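Transcription anti-terminator antagonist UpxZ (Bacteroides uniformis ATCC 8492, PDB 4EPZ) probably antagonises transcription anti-termination and so helps to regulate the synthesis of capsular polysaccharides. Local coordinates at residues I56-E59 with G60-L64; I87-R90 with I91-M95; S134-T137 with D138-E142. One frame throughout, in Å; residues are numbered along the deposited sequence.

All three contacts are local, each joining neighbouring turns of chain in an all-helical protein. Interaction 1, on the first turns of helix 56-72, is largely buried; interaction 2, at the end of helix 80-92, is buried on one side and wet on the other; interaction 3 is a surface cap that starts helix 138-152. Interactions 1 and 2 hold successive helices that touch: Glu59 OE2 and Arg90 NE form a salt bridge of 2.9 Å, and Cys63 packs on Ile91. Interaction 3 stands apart, its centre about 22 Å and 26 Å from theirs. Waters bridge side chains in the first two, whereas in the third they link side chains to backbone carbonyls.

Interaction 1: I56-E59 with G60-L64; sequences IEEE and GNLCL
Asn61 folds its amide back over the preceding turn of helix 56-72 and grips the carbonyl of Glu57, four residues earlier. Its CG stands beside its own backbone N (chi1 -83°), which carries ND2 to 2.9 Å from Glu57 O in a bent hydrogen bond, the donor lying well above the carbonyl plane. Asn61 N, the regular helical donor, reaches the same Glu57 O at 3.1 Å from the opposite face, so one oxygen takes two N-H groups. The Glu57 chain is extended and runs alongside Asn61 in the same direction, its carboxylate turned 45° from the amide. Water 1 joins the two ends, donating to Glu57 OE2 at 2.7 Å and accepting from Asn61 ND2 at 3.0 Å. With an alanine here instead of Asn61, Glu57 O would probably keep its helical N-H alone, and the water bridge that steadies the Glu57 carboxylate would be lost.

Round the helix, Glu59 starts with CG beside its carbonyl carbon but bends at chi2 (66°), turning its carboxylate toward the next turn. There Glu59 OE2 lies 3.8 Å from Cys63 SG, while Glu59 OE1 comes 4.1 Å from Leu62 CD1, the Leu62 chain crossing at about a right angle. The carboxylate's strongest partner is Arg90 of helix 80-92, in a salt bridge to OE2. Glu58 OE1 bonds to Ser53 OG. The turn thus divides its polar chemistry: a water-bridged pair of Asn61 amide and Glu57 carboxylate, and at Glu59 a buried acid whose charge is probably balanced by the neighbouring helix.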
loop_
_atom_site.group_PDB
_atom_site.type_symbol
_atom_site.label_atom_id
_atom_site.label_comp_id
_atom_site.label_asym_id
_atom_site.label_seq_id
_atom_site.Cartn_x
_atom_site.Cartn_y
_atom_site.Cartn_z
ATOM N N ILE A 56 3.298 -16.433 -5.313
ATOM C CA ILE A 56 2.241 -15.478 -4.926
ATOM C C ILE A 56 2.554 -14.684 -3.673
ATOM O O ILE A 56 2.232 -13.494 -3.659
ATOM C CB ILE A 56 0.808 -16.043 -4.851
ATOM C CG1 ILE A 56 0.681 -17.155 -3.776
ATOM C CG2 ILE A 56 0.342 -16.464 -6.256
ATOM C CD1 ILE A 56 -0.710 -17.599 -3.480
ATOM N N GLU A 57 3.195 -15.270 -2.663
ATOM C CA GLU A 57 3.531 -14.491 -1.448
ATOM C C GLU A 57 4.609 -13.440 -1.772
ATOM O O GLU A 57 4.518 -12.303 -1.308
ATOM C CB GLU A 57 3.985 -15.448 -0.318
ATOM C CG GLU A 57 4.264 -14.716 0.985
ATOM C CD GLU A 57 4.699 -15.546 2.188
ATOM O OE1 GLU A 57 4.486 -16.775 2.182
ATOM O OE2 GLU A 57 5.281 -14.955 3.124
ATOM N N GLU A 58 5.618 -13.812 -2.567
ATOM C CA GLU A 58 6.664 -12.858 -2.932
ATOM C C GLU A 58 6.046 -11.740 -3.802
ATOM O O GLU A 58 6.260 -10.561 -3.522
ATOM C CB GLU A 58 7.791 -13.573 -3.646
ATOM C CG GLU A 58 8.929 -12.625 -3.939
ATOM C CD GLU A 58 10.074 -13.343 -4.601
ATOM O OE1 GLU A 58 9.932 -13.694 -5.791
ATOM O OE2 GLU A 58 11.048 -13.679 -3.891
ATOM N N GLU A 59 5.230 -12.124 -4.802
ATOM C CA GLU A 59 4.515 -11.176 -5.653
ATOM C C GLU A 59 3.629 -10.219 -4.802
ATOM O O GLU A 59 3.677 -9.016 -5.037
ATOM C CB GLU A 59 3.701 -11.930 -6.728
ATOM C CG GLU A 59 2.932 -11.046 -7.725
ATOM C CD GLU A 59 3.690 -10.151 -8.703
ATOM O OE1 GLU A 59 4.933 -10.021 -8.593
ATOM O OE2 GLU A 59 3.029 -9.620 -9.627
ATOM N N GLY A 60 2.894 -10.726 -3.802
ATOM C CA GLY A 60 2.113 -9.873 -2.909
ATOM C C GLY A 60 2.982 -8.838 -2.204
ATOM O O GLY A 60 2.623 -7.661 -2.122
ATOM N N ASN A 61 4.129 -9.270 -1.653
ATOM C CA ASN A 61 5.017 -8.357 -0.922
ATOM C C ASN A 61 5.623 -7.319 -1.866
ATOM O O ASN A 61 5.758 -6.156 -1.475
ATOM C CB ASN A 61 6.120 -9.147 -0.225
ATOM C CG ASN A 61 5.602 -9.676 1.080
ATOM O OD1 ASN A 61 5.376 -8.905 2.013
ATOM N ND2 ASN A 61 5.343 -10.977 1.158
ATOM N N LEU A 62 6.016 -7.753 -3.088
ATOM C CA LEU A 62 6.546 -6.822 -4.093
ATOM C C LEU A 62 5.493 -5.761 -4.446
ATOM O O LEU A 62 5.788 -4.554 -4.451
ATOM C CB LEU A 62 6.933 -7.604 -5.355
ATOM C CG LEU A 62 8.299 -8.276 -5.406
ATOM C CD1 LEU A 62 8.397 -9.124 -6.691
ATOM C CD2 LEU A 62 9.434 -7.212 -5.446
ATOM N N CYS A 63 4.264 -6.207 -4.757
ATOM C CA CYS A 63 3.181 -5.297 -5.122
ATOM C C CYS A 63 2.855 -4.351 -4.003
ATOM O O CYS A 63 2.619 -3.173 -4.253
ATOM C CB CYS A 63 1.955 -6.085 -5.533
ATOM S SG CYS A 63 2.151 -6.855 -7.139
ATOM N N LEU A 64 2.777 -4.872 -2.765
ATOM C CA LEU A 64 2.478 -3.996 -1.646
ATOM C C LEU A 64 3.579 -2.949 -1.472
ATOM O O LEU A 64 3.260 -1.765 -1.319
ATOM C CB LEU A 64 2.291 -4.785 -0.351
ATOM C CG LEU A 64 1.974 -3.912 0.882
ATOM C CD1 LEU A 64 0.655 -3.144 0.698
ATOM C CD2 LEU A 64 1.954 -4.754 2.157
HETATM O O HOH W 1 4.423 -12.428 3.568
#

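Interaction 2: I87-R90 with I91-M95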
loop_
_atom_site.group_PDB
_atom_site.type_symbol
_atom_site.label_atom_id
_atom_site.label_comp_id
_atom_site.label_asym_id
_atom_site.label_seq_id
_atom_site.Cartn_x
_atom_site.Cartn_y
_atom_site.Cartn_z
ATOM N N ILE A 87 0.661 -2.088 -11.213
ATOM C CA ILE A 87 0.752 -2.765 -9.923
ATOM C C ILE A 87 -0.607 -3.265 -9.488
ATOM O O ILE A 87 -0.740 -4.432 -9.047
ATOM C CB ILE A 87 1.375 -1.798 -8.879
ATOM C CG1 ILE A 87 2.820 -1.472 -9.280
ATOM C CG2 ILE A 87 1.344 -2.456 -7.498
ATOM C CD1 ILE A 87 3.267 -0.106 -8.676
ATOM N N LEU A 88 -1.635 -2.419 -9.605
ATOM C CA LEU A 88 -2.985 -2.845 -9.265
ATOM C C LEU A 88 -3.416 -4.075 -10.075
ATOM O O LEU A 88 -3.987 -5.018 -9.512
ATOM C CB LEU A 88 -3.979 -1.708 -9.489
ATOM C CG LEU A 88 -3.902 -0.608 -8.465
ATOM C CD1 LEU A 88 -4.568 0.658 -9.014
ATOM C CD2 LEU A 88 -4.511 -1.027 -7.096
ATOM N N ASP A 89 -3.086 -4.089 -11.366
ATOM C CA ASP A 89 -3.435 -5.234 -12.224
ATOM C C ASP A 89 -2.729 -6.502 -11.726
ATOM O O ASP A 89 -3.358 -7.569 -11.615
ATOM C CB ASP A 89 -3.048 -4.918 -13.679
ATOM C CG ASP A 89 -3.497 -5.979 -14.632
ATOM O OD1 ASP A 89 -4.723 -6.134 -14.803
ATOM O OD2 ASP A 89 -2.623 -6.620 -15.248
ATOM N N ARG A 90 -1.460 -6.367 -11.331
ATOM C CA ARG A 90 -0.727 -7.512 -10.766
ATOM C C ARG A 90 -1.387 -7.998 -9.465
ATOM O O ARG A 90 -1.436 -9.217 -9.208
ATOM C CB ARG A 90 0.736 -7.128 -10.529
ATOM C CG ARG A 90 1.527 -6.992 -11.849
ATOM C CD ARG A 90 2.851 -6.277 -11.594
ATOM N NE ARG A 90 3.680 -6.990 -10.618
ATOM C CZ ARG A 90 4.878 -6.583 -10.211
ATOM N NH1 ARG A 90 5.416 -5.476 -10.708
ATOM N NH2 ARG A 90 5.551 -7.284 -9.313
ATOM N N ILE A 91 -1.906 -7.053 -8.638
ATOM C CA ILE A 91 -2.565 -7.443 -7.382
ATOM C C ILE A 91 -3.889 -8.161 -7.667
ATOM O O ILE A 91 -4.161 -9.190 -7.044
ATOM C CB ILE A 91 -2.756 -6.202 -6.488
ATOM C CG1 ILE A 91 -1.381 -5.659 -6.005
ATOM C CG2 ILE A 91 -3.692 -6.510 -5.329
ATOM C CD1 ILE A 91 -1.496 -4.225 -5.416
ATOM N N TYR A 92 -4.725 -7.634 -8.586
ATOM C CA TYR A 92 -5.989 -8.299 -8.909
ATOM C C TYR A 92 -5.741 -9.731 -9.435
ATOM O O TYR A 92 -6.525 -10.619 -9.131
ATOM C CB TYR A 92 -6.765 -7.499 -9.954
ATOM C CG TYR A 92 -7.636 -6.398 -9.387
ATOM C CD1 TYR A 92 -8.850 -6.691 -8.766
ATOM C CD2 TYR A 92 -7.298 -5.056 -9.556
ATOM C CE1 TYR A 92 -9.687 -5.679 -8.293
ATOM C CE2 TYR A 92 -8.125 -4.037 -9.087
ATOM C CZ TYR A 92 -9.308 -4.355 -8.438
ATOM O OH TYR A 92 -10.131 -3.346 -8.030
ATOM N N ASN A 93 -4.608 -9.971 -10.109
ATOM C CA ASN A 93 -4.279 -11.305 -10.623
ATOM C C ASN A 93 -3.891 -12.298 -9.545
ATOM O O ASN A 93 -3.892 -13.502 -9.824
ATOM C CB ASN A 93 -3.156 -11.222 -11.660
ATOM C CG ASN A 93 -3.581 -10.587 -12.951
ATOM O OD1 ASN A 93 -4.776 -10.427 -13.254
ATOM N ND2 ASN A 93 -2.603 -10.173 -13.726
ATOM N N ILE A 94 -3.528 -11.844 -8.337
ATOM C CA ILE A 94 -3.150 -12.823 -7.301
ATOM C C ILE A 94 -4.089 -12.787 -6.081
ATOM O O ILE A 94 -3.988 -13.680 -5.243
ATOM C CB ILE A 94 -1.665 -12.610 -6.835
ATOM C CG1 ILE A 94 -1.467 -11.242 -6.121
ATOM C CG2 ILE A 94 -0.696 -12.849 -7.994
ATOM C CD1 ILE A 94 -0.156 -11.077 -5.375
HETATM N N MSE A 95 -4.918 -11.721 -5.915
HETATM C CA MSE A 95 -5.689 -11.530 -4.679
HETATM C C MSE A 95 -6.463 -12.770 -4.230
HETATM O O MSE A 95 -6.341 -13.155 -3.061
HETATM C CB MSE A 95 -6.654 -10.319 -4.812
HETATM C CG MSE A 95 -7.338 -9.967 -3.515
HETATM SE SE MSE A 95 -6.029 -9.165 -2.336
HETATM C CE MSE A 95 -6.147 -7.420 -3.006
HETATM O O HOH W 2 -2.943 -8.919 -16.391
HETATM O O HOH W 3 -6.034 -8.191 -13.679
#
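The Tyr92 ring comes up beside the carbonyl of Leu88, with Tyr92 CD2 3.3 Å from Leu88 O; the approach is oblique to the ring. The same oxygen accepts the helical bond from Tyr92 N, while the phenol OH reaches past the turn to Asp117 OD2. Two smaller flat groups, the carboxylate of Asp89 and the amide of Asn93, stand with their planes 74° apart. Asp89 OD2 and Asn93 ND2 are 3.9 Å from each other and are joined by water. Water 2 donates to Asp89 OD2 at 2.6 Å and accepts from Asn93 ND2 at 3.0 Å. Water 3 lies within bonding distance of the remaining oxygens, 2.7 Å from Asp89 OD1 and 2.6 Å from Asn93 OD1, though it cannot serve every acceptor around it. Asp89 turns CG away from its backbone N (chi1 -174°), whereas Asn93 keeps CG beside its own N (chi1 -70°), and the two groups open toward the same pair of waters. Asn93 N also makes the helical bond to Asp89 O.

On the buried side Ile87 CG2 touches Ile91 CD1 at 3.9 Å, the two branched chains crossing at a slant. Cys63 of helix 56-72 and Leu107 of helix 102-115 pack against Ile91. Arg90, which touches Cys63, is held through NE by Glu59 of helix 56-72. Past it the chain turns, and Ile91 O accepts from both Ile94 N and Met95 N. The helix end is therefore two-faced: a water-linked acid-amide pair, and an isoleucine pair packed against helices 56-72 and 102-115, with a salt-bridged arginine nearby.

Interaction 3: S134-T137 with D138-E142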
loop_
_atom_site.group_PDB
_atom_site.type_symbol
_atom_site.label_atom_id
_atom_site.label_comp_id
_atom_site.label_asym_id
_atom_site.label_seq_id
_atom_site.Cartn_x
_atom_site.Cartn_y
_atom_site.Cartn_z
ATOM N N SER A 134 -10.941 -7.588 21.295
ATOM C CA SER A 134 -10.361 -7.450 22.632
ATOM C C SER A 134 -8.824 -7.496 22.631
ATOM O O SER A 134 -8.208 -7.198 23.654
ATOM C CB SER A 134 -10.928 -8.509 23.570
ATOM O OG SER A 134 -12.272 -8.185 23.879
ATOM N N ASP A 135 -8.187 -7.804 21.472
ATOM C CA ASP A 135 -6.718 -7.874 21.394
ATOM C C ASP A 135 -6.241 -7.687 19.958
ATOM O O ASP A 135 -5.663 -8.582 19.347
ATOM C CB ASP A 135 -6.182 -9.211 21.982
ATOM C CG ASP A 135 -4.706 -9.236 22.370
ATOM O OD1 ASP A 135 -4.058 -8.156 22.347
ATOM O OD2 ASP A 135 -4.207 -10.324 22.741
ATOM N N LEU A 136 -6.492 -6.516 19.421
ATOM C CA LEU A 136 -6.024 -6.227 18.072
ATOM C C LEU A 136 -4.546 -5.904 18.157
ATOM O O LEU A 136 -4.134 -5.203 19.099
ATOM C CB LEU A 136 -6.800 -5.040 17.473
ATOM C CG LEU A 136 -8.295 -5.187 17.234
ATOM C CD1 LEU A 136 -8.951 -3.806 17.024
ATOM C CD2 LEU A 136 -8.589 -6.127 16.083
ATOM N N THR A 137 -3.750 -6.390 17.197
ATOM C CA THR A 137 -2.323 -6.065 17.117
ATOM C C THR A 137 -2.154 -4.583 16.747
ATOM O O THR A 137 -3.090 -3.983 16.203
ATOM C CB THR A 137 -1.603 -6.958 16.102
ATOM O OG1 THR A 137 -1.951 -6.511 14.790
ATOM C CG2 THR A 137 -1.935 -8.467 16.268
ATOM N N ASP A 138 -0.962 -4.000 16.998
ATOM C CA ASP A 138 -0.689 -2.604 16.603
ATOM C C ASP A 138 -0.905 -2.405 15.067
ATOM O O ASP A 138 -1.495 -1.400 14.654
ATOM C CB ASP A 138 0.762 -2.230 16.981
ATOM C CG ASP A 138 1.009 -2.071 18.477
ATOM O OD1 ASP A 138 0.046 -2.270 19.270
ATOM O OD2 ASP A 138 2.152 -1.702 18.857
ATOM N N GLU A 139 -0.472 -3.382 14.234
ATOM C CA GLU A 139 -0.615 -3.302 12.769
ATOM C C GLU A 139 -2.079 -3.416 12.333
ATOM O O GLU A 139 -2.476 -2.775 11.361
ATOM C CB GLU A 139 0.218 -4.398 12.057
ATOM C CG GLU A 139 1.731 -4.221 12.174
ATOM C CD GLU A 139 2.342 -4.354 13.560
ATOM O OE1 GLU A 139 1.743 -5.049 14.418
ATOM O OE2 GLU A 139 3.399 -3.720 13.799
ATOM N N GLN A 140 -2.857 -4.276 13.009
ATOM C CA GLN A 140 -4.289 -4.422 12.732
ATOM C C GLN A 140 -4.989 -3.107 13.053
ATOM O O GLN A 140 -5.765 -2.617 12.240
ATOM C CB GLN A 140 -4.879 -5.563 13.574
ATOM C CG GLN A 140 -4.422 -6.902 13.030
ATOM C CD GLN A 140 -4.836 -8.069 13.893
ATOM O OE1 GLN A 140 -5.310 -7.935 15.033
ATOM N NE2 GLN A 140 -4.542 -9.260 13.381
ATOM N N LYS A 141 -4.652 -2.489 14.208
ATOM C CA LYS A 141 -5.272 -1.195 14.552
ATOM C C LYS A 141 -4.943 -0.138 13.493
ATOM O O LYS A 141 -5.831 0.602 13.087
ATOM C CB LYS A 141 -4.822 -0.717 15.935
ATOM C CG LYS A 141 -5.414 -1.519 17.072
ATOM C CD LYS A 141 -4.733 -1.099 18.379
ATOM C CE LYS A 141 -5.256 -1.899 19.536
ATOM N NZ LYS A 141 -4.565 -1.526 20.798
ATOM N N GLU A 142 -3.683 -0.072 13.040
ATOM C CA GLU A 142 -3.246 0.905 12.048
ATOM C C GLU A 142 -3.950 0.725 10.704
ATOM O O GLU A 142 -4.377 1.719 10.127
ATOM C CB GLU A 142 -1.742 0.818 11.800
ATOM C CG GLU A 142 -0.869 1.402 12.901
ATOM C CD GLU A 142 0.575 1.599 12.468
ATOM O OE1 GLU A 142 0.830 1.637 11.239
ATOM O OE2 GLU A 142 1.450 1.731 13.356
HETATM O O HOH W 4 -6.615 -9.618 16.698
HETATM O O HOH W 5 -1.688 -3.871 19.971
#
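A capping box opens helix 138-152, with Thr137 as N-cap and Gln140 as its partner three residues on. Thr137 OG1 accepts from Gln140 N at 3.0 Å, the N-H pointing nearly straight at it (159°). In return the Gln140 chain, its CG beside its own N and the rest extended, reaches back so that Gln140 OE1 accepts from Thr137 N at 3.1 Å. That second bond is straight at the hydrogen, yet the N-H arrives well above the plane of the amide carbonyl. The threonine hydroxyl takes the position between its own backbone N and carbonyl carbon (chi1 75°), which sets it over the first turn, and the methyl, Thr137 CG2, meets Gln140 OE1 at 3.6 Å. Gln140 CG sits tight against the hydroxyl. OE1 also accepts a hydrogen bond from water 4, which donates another to Asp135 O, so the amide oxygen secures the incoming loop at two points.

The apolar contact is between Leu136 CB and Lys141 CG, 3.8 Å apart. The lysine chain, extended beyond CG, continues past it, and Lys141 CE passes Leu136 O at 3.5 Å. That carbonyl accepts from water 5, which also donates to Asp138 OD1 at 2.5 Å. Trp131, near the start of the loop that follows helix 118-129, touches both Leu136 and Gln140. From Lys141 N, bonded to Thr137 O at 2.9 Å, ordinary helical bonding takes over. Leu136 and the Lys141 methylenes occupy the positions of a hydrophobic staple, while the reciprocal pair, Thr137 OG1 with Gln140 N and Gln140 OE1 with Thr137 N, is the capping box of a helix N-terminus.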